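Local atomic coordinates of colicin-D (PDB entry 5ZNM), a protein that kills Escherichia coli and its close relatives by inhibiting protein synthesis, here seen as its central domain and C-terminal tRNase domain. Residues A[293-298]-A[318-323]; A[336-339]-A[344-347]. One frame throughout, in Å; residues are numbered along the deposited sequence.

Contact 1 (A[293-298]-A[318-323]); sequences KQLDKK and TKFRDA. With SO4 (sulfate ion), chain E.
A chi1 of -170° swings the Phe320 ring away from its own backbone N and across from helix 314-329 to the end of helix 292-297, while Leu295, whose CG lies beside its own backbone N (chi1 -71°), sends CD2 onto the backbone N and CA of Arg321 and CD1 onto that residue's side chain. The two apolar side chains meet where Leu295 CD2 lies 3.8 Å from Phe320 CD2. Leu295 CD1 crosses the base of the Arg321 side chain at an angle, 3.9 Å from its CB. At the rim of the ring, close to its plane, Leu295 O approaches Phe320 CD2 at 3.6 Å; Lys298 O comes obliquely, 3.3 Å from Phe320 CZ. Beyond its CB and CG, Arg321 turns away and grips Asp322 side-on, NE and NH1 both on OD1, and its NH1 also bonds Gly203 O, tying this helix to an earlier part of the chain. The other flank of helix 292-297 holds a sulfate, probably from the crystallisation liquor: Gln294 NE2 donates almost straight (176°) to O1 at 2.8 Å, Lys297 NZ reaches O4 at 2.6 Å, and Lys298 NZ bonds O3 at 2.8 Å. No hydrogen bond joins 293-298 to 318-323, so apolar packing carries the contact, probably helped by weak aromatic C-H attraction to helix-end carbonyls; the sulfate suggests that the lysine flank favours anions.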
loop_
_atom_site.group_PDB
_atom_site.type_symbol
_atom_site.label_atom_id
_atom_site.label_comp_id
_atom_site.label_asym_id
_atom_site.label_seq_id
_atom_site.Cartn_x
_atom_site.Cartn_y
_atom_site.Cartn_z
ATOM N N LYS A 293 15.851 26.668 -8.931
ATOM C CA LYS A 293 15.087 27.904 -8.780
ATOM C C LYS A 293 15.873 28.947 -7.986
ATOM O O LYS A 293 15.981 30.105 -8.401
ATOM C CB LYS A 293 13.742 27.582 -8.113
ATOM C CG LYS A 293 12.899 28.798 -7.791
ATOM C CD LYS A 293 11.753 28.964 -8.770
ATOM C CE LYS A 293 10.884 30.169 -8.412
ATOM N NZ LYS A 293 11.628 31.465 -8.551
ATOM N N GLN A 294 16.467 28.548 -6.854
ATOM C CA GLN A 294 17.200 29.518 -6.046
ATOM C C GLN A 294 18.511 29.939 -6.714
ATOM O O GLN A 294 18.879 31.119 -6.674
ATOM C CB GLN A 294 17.466 28.959 -4.642
ATOM C CG GLN A 294 17.925 30.024 -3.605
ATOM C CD GLN A 294 16.804 30.982 -3.212
ATOM O OE1 GLN A 294 15.649 30.754 -3.547
ATOM N NE2 GLN A 294 17.146 32.058 -2.493
ATOM N N LEU A 295 19.238 28.998 -7.317
ATOM C CA LEU A 295 20.448 29.356 -8.055
ATOM C C LEU A 295 20.148 30.384 -9.137
ATOM O O LEU A 295 20.910 31.342 -9.337
ATOM C CB LEU A 295 21.075 28.095 -8.670
ATOM C CG LEU A 295 21.721 27.112 -7.682
ATOM C CD1 LEU A 295 21.881 25.717 -8.328
ATOM C CD2 LEU A 295 23.098 27.618 -7.224
ATOM N N ASP A 296 19.033 30.204 -9.844
ATOM C CA ASP A 296 18.641 31.151 -10.883
ATOM C C ASP A 296 18.324 32.517 -10.277
ATOM O O ASP A 296 18.803 33.552 -10.758
ATOM C CB ASP A 296 17.440 30.572 -11.632
ATOM C CG ASP A 296 16.956 31.453 -12.741
ATOM O OD1 ASP A 296 16.308 32.467 -12.450
ATOM O OD2 ASP A 296 17.204 31.111 -13.913
ATOM N N LYS A 297 17.544 32.529 -9.193
ATOM C CA LYS A 297 17.198 33.780 -8.506
ATOM C C LYS A 297 18.428 34.566 -8.074
ATOM O O LYS A 297 18.412 35.801 -8.069
ATOM C CB LYS A 297 16.352 33.488 -7.264
ATOM C CG LYS A 297 14.865 33.677 -7.431
ATOM C CD LYS A 297 14.217 33.995 -6.088
ATOM C CE LYS A 297 14.198 32.784 -5.189
ATOM N NZ LYS A 297 13.343 32.956 -3.973
ATOM N N LYS A 298 19.478 33.879 -7.624
ATOM C CA LYS A 298 20.620 34.561 -7.028
ATOM C C LYS A 298 21.835 34.610 -7.952
ATOM O O LYS A 298 22.929 34.999 -7.514
ATOM C CB LYS A 298 20.983 33.895 -5.700
ATOM C CG LYS A 298 19.818 33.844 -4.686
ATOM C CD LYS A 298 19.297 35.255 -4.366
ATOM C CE LYS A 298 18.192 35.257 -3.309
ATOM N NZ LYS A 298 17.729 36.669 -2.990
ATOM N N THR A 318 25.266 25.498 -12.903
ATOM C CA THR A 318 26.144 24.499 -12.297
ATOM C C THR A 318 27.469 25.123 -11.863
ATOM O O THR A 318 27.998 24.779 -10.798
ATOM C CB THR A 318 26.356 23.326 -13.266
ATOM O OG1 THR A 318 25.080 22.730 -13.570
ATOM C CG2 THR A 318 27.268 22.259 -12.658
ATOM N N LYS A 319 28.011 26.059 -12.654
ATOM C CA LYS A 319 29.192 26.810 -12.208
ATOM C C LYS A 319 28.941 27.488 -10.864
ATOM O O LYS A 319 29.775 27.420 -9.951
ATOM C CB LYS A 319 29.581 27.874 -13.244
ATOM C CG LYS A 319 30.312 27.387 -14.480
ATOM C CD LYS A 319 30.916 28.625 -15.215
ATOM C CE LYS A 319 31.544 28.221 -16.548
ATOM N NZ LYS A 319 32.083 29.420 -17.242
ATOM N N PHE A 320 27.796 28.178 -10.742
ATOM C CA PHE A 320 27.446 28.903 -9.517
ATOM C C PHE A 320 27.287 27.943 -8.343
ATOM O O PHE A 320 27.830 28.171 -7.255
ATOM C CB PHE A 320 26.146 29.679 -9.768
ATOM C CG PHE A 320 25.763 30.681 -8.686
ATOM C CD1 PHE A 320 26.718 31.348 -7.951
ATOM C CD2 PHE A 320 24.422 30.964 -8.450
ATOM C CE1 PHE A 320 26.345 32.290 -6.983
ATOM C CE2 PHE A 320 24.032 31.888 -7.483
ATOM C CZ PHE A 320 25.005 32.558 -6.750
ATOM N N ARG A 321 26.560 26.840 -8.554
ATOM C CA ARG A 321 26.430 25.824 -7.509
ATOM C C ARG A 321 27.803 25.328 -7.053
ATOM O O ARG A 321 28.092 25.254 -5.848
ATOM C CB ARG A 321 25.572 24.663 -8.031
ATOM C CG ARG A 321 25.050 23.668 -6.987
ATOM C CD ARG A 321 26.089 22.647 -6.526
ATOM N NE ARG A 321 26.776 21.938 -7.629
ATOM C CZ ARG A 321 26.295 20.865 -8.259
ATOM N NH1 ARG A 321 27.004 20.291 -9.232
ATOM N NH2 ARG A 321 25.110 20.353 -7.914
ATOM N N ASP A 322 28.667 24.987 -8.014
ATOM C CA ASP A 322 29.999 24.488 -7.680
ATOM C C ASP A 322 30.826 25.561 -6.968
ATOM O O ASP A 322 31.545 25.259 -6.004
ATOM C CB ASP A 322 30.710 23.989 -8.953
ATOM C CG ASP A 322 30.104 22.673 -9.510
ATOM O OD1 ASP A 322 29.324 22.000 -8.798
ATOM O OD2 ASP A 322 30.395 22.313 -10.668
ATOM N N ALA A 323 30.709 26.825 -7.391
ATOM C CA ALA A 323 31.459 27.887 -6.718
ATOM C C ALA A 323 31.029 28.032 -5.265
ATOM O O ALA A 323 31.867 28.213 -4.377
ATOM C CB ALA A 323 31.295 29.216 -7.457
HETATM S S SO4 E . 14.380 35.052 -1.543
HETATM O O1 SO4 E . 15.104 33.794 -1.680
HETATM O O2 SO4 E . 13.739 35.049 -0.228
HETATM O O3 SO4 E . 15.305 36.181 -1.668
HETATM O O4 SO4 E . 13.353 35.170 -2.577
#

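Contact 2 (A[336-339]-A[344-347]); sequences KGTY and GSKV
Thr338 OG1 reaches the carbonyl of Ser345 from above its plane, 36° out of it, and donates a hydrogen bond of 2.8 Å to Ser345 O. Val347 lays its CG2 methyl against the flat peptide following Thr338, 3.5 Å from Thr338 C. The Tyr339 ring leads away from 344-347, leaving CB to touch Ser345 OG at 3.4 Å; the side chain packs instead on Ile358, Leu366, Trp369 and Leu387. Ser345 OG, set between its backbone N and carbonyl carbon (chi1 62°), is thereby turned toward segment 336-339, where it accepts from Tyr339 N at 3.1 Å. The same hydroxyl also bonds Glu342 O in the intervening turn, so it links both limbs of the hairpin to the loop between them. Farther along, Lys336 N gives Val347 O a short, nearly straight bond of 2.7 Å, and Val347 N returns a weak one to Gly337 O, 3.3 Å away. Two residues, Lys336 and Gly337, thus face the single Val347, as in a beta bulge, with Gly337 at positive phi. Past this irregularity, side-chain hydroxyls take over much of the bonding between the two limbs of the hairpin. The pair continues the edge of the antiparallel sheet: 336-339 follows the outermost strand 334-335, strand 346-349 is flanked on its other side by 355-359, and helix 376-384 comes up to Lys336 through Tyr381 and Leu382, while Thr338 makes backbone bonds to Gly385 and Leu387 at the chain's end.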
loop_
_atom_site.group_PDB
_atom_site.type_symbol
_atom_site.label_atom_id
_atom_site.label_comp_id
_atom_site.label_asym_id
_atom_site.label_seq_id
_atom_site.Cartn_x
_atom_site.Cartn_y
_atom_site.Cartn_z
ATOM N N LYS A 336 30.446 32.574 10.662
ATOM C CA LYS A 336 30.655 33.902 11.239
ATOM C C LYS A 336 29.321 34.637 11.167
ATOM O O LYS A 336 28.967 35.185 10.119
ATOM C CB LYS A 336 31.762 34.654 10.502
ATOM C CG LYS A 336 31.967 36.133 10.960
ATOM C CD LYS A 336 32.944 36.846 10.020
ATOM C CE LYS A 336 33.055 38.353 10.334
ATOM N NZ LYS A 336 33.663 38.637 11.682
ATOM N N GLY A 337 28.578 34.608 12.268
ATOM C CA GLY A 337 27.409 35.437 12.403
ATOM C C GLY A 337 26.158 34.855 11.772
ATOM O O GLY A 337 26.004 33.639 11.570
ATOM N N THR A 338 25.242 35.763 11.440
ATOM C CA THR A 338 23.898 35.371 11.037
ATOM C C THR A 338 23.309 36.459 10.156
ATOM O O THR A 338 23.791 37.598 10.130
ATOM C CB THR A 338 22.997 35.129 12.258
ATOM O OG1 THR A 338 21.736 34.597 11.827
ATOM C CG2 THR A 338 22.769 36.438 13.015
ATOM N N TYR A 339 22.249 36.094 9.430
ATOM C CA TYR A 339 21.543 37.016 8.539
ATOM C C TYR A 339 20.181 37.315 9.170
ATOM O O TYR A 339 19.304 36.443 9.208
ATOM C CB TYR A 339 21.432 36.416 7.137
ATOM C CG TYR A 339 20.759 37.293 6.094
ATOM C CD1 TYR A 339 21.321 38.499 5.708
ATOM C CD2 TYR A 339 19.576 36.893 5.482
ATOM C CE1 TYR A 339 20.723 39.289 4.758
ATOM C CE2 TYR A 339 18.960 37.686 4.524
ATOM C CZ TYR A 339 19.552 38.882 4.157
ATOM O OH TYR A 339 18.967 39.692 3.208
ATOM N N GLY A 344 17.793 32.200 12.577
ATOM C CA GLY A 344 18.498 30.941 12.686
ATOM C C GLY A 344 19.374 30.598 11.503
ATOM O O GLY A 344 19.925 29.492 11.462
ATOM N N SER A 345 19.521 31.504 10.542
ATOM C CA SER A 345 20.456 31.279 9.455
ATOM C C SER A 345 21.890 31.350 9.968
ATOM O O SER A 345 22.187 31.963 10.993
ATOM C CB SER A 345 20.235 32.308 8.345
ATOM O OG SER A 345 20.478 33.607 8.840
ATOM N N LYS A 346 22.789 30.695 9.245
ATOM C CA LYS A 346 24.212 30.759 9.535
ATOM C C LYS A 346 24.911 31.375 8.336
ATOM O O LYS A 346 24.526 31.109 7.191
ATOM C CB LYS A 346 24.781 29.373 9.818
ATOM C CG LYS A 346 24.186 28.708 11.045
ATOM C CD LYS A 346 24.829 27.351 11.268
ATOM C CE LYS A 346 24.179 26.629 12.436
ATOM N NZ LYS A 346 24.585 27.236 13.725
ATOM N N VAL A 347 25.931 32.198 8.594
ATOM C CA VAL A 347 26.704 32.852 7.537
ATOM C C VAL A 347 28.102 32.246 7.526
ATOM O O VAL A 347 28.729 32.104 8.584
ATOM C CB VAL A 347 26.765 34.383 7.727
ATOM C CG1 VAL A 347 27.599 35.009 6.642
ATOM C CG2 VAL A 347 25.347 35.012 7.735
#

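Both contacts belong to the C-terminal tRNase domain of the toxin and follow one another in series: the helix pair of contact 1 is complete before the hairpin of contact 2 begins. Their centres lie 20 Å apart, with about 7 Å between nearest atoms, so they do not touch. What connects them is the antiparallel sheet 334-335, 346-349, 355-359, 365-370. Contact 2 sits at its outermost edge, whereas Gln294 and Lys298 of contact 1 meet strand 365-370 at the other. Leu366 on that strand is shared, bonding Gln294 through its carbonyl and touching Tyr339. Helices and hairpin are thereby joined through one sheet of the tRNase domain.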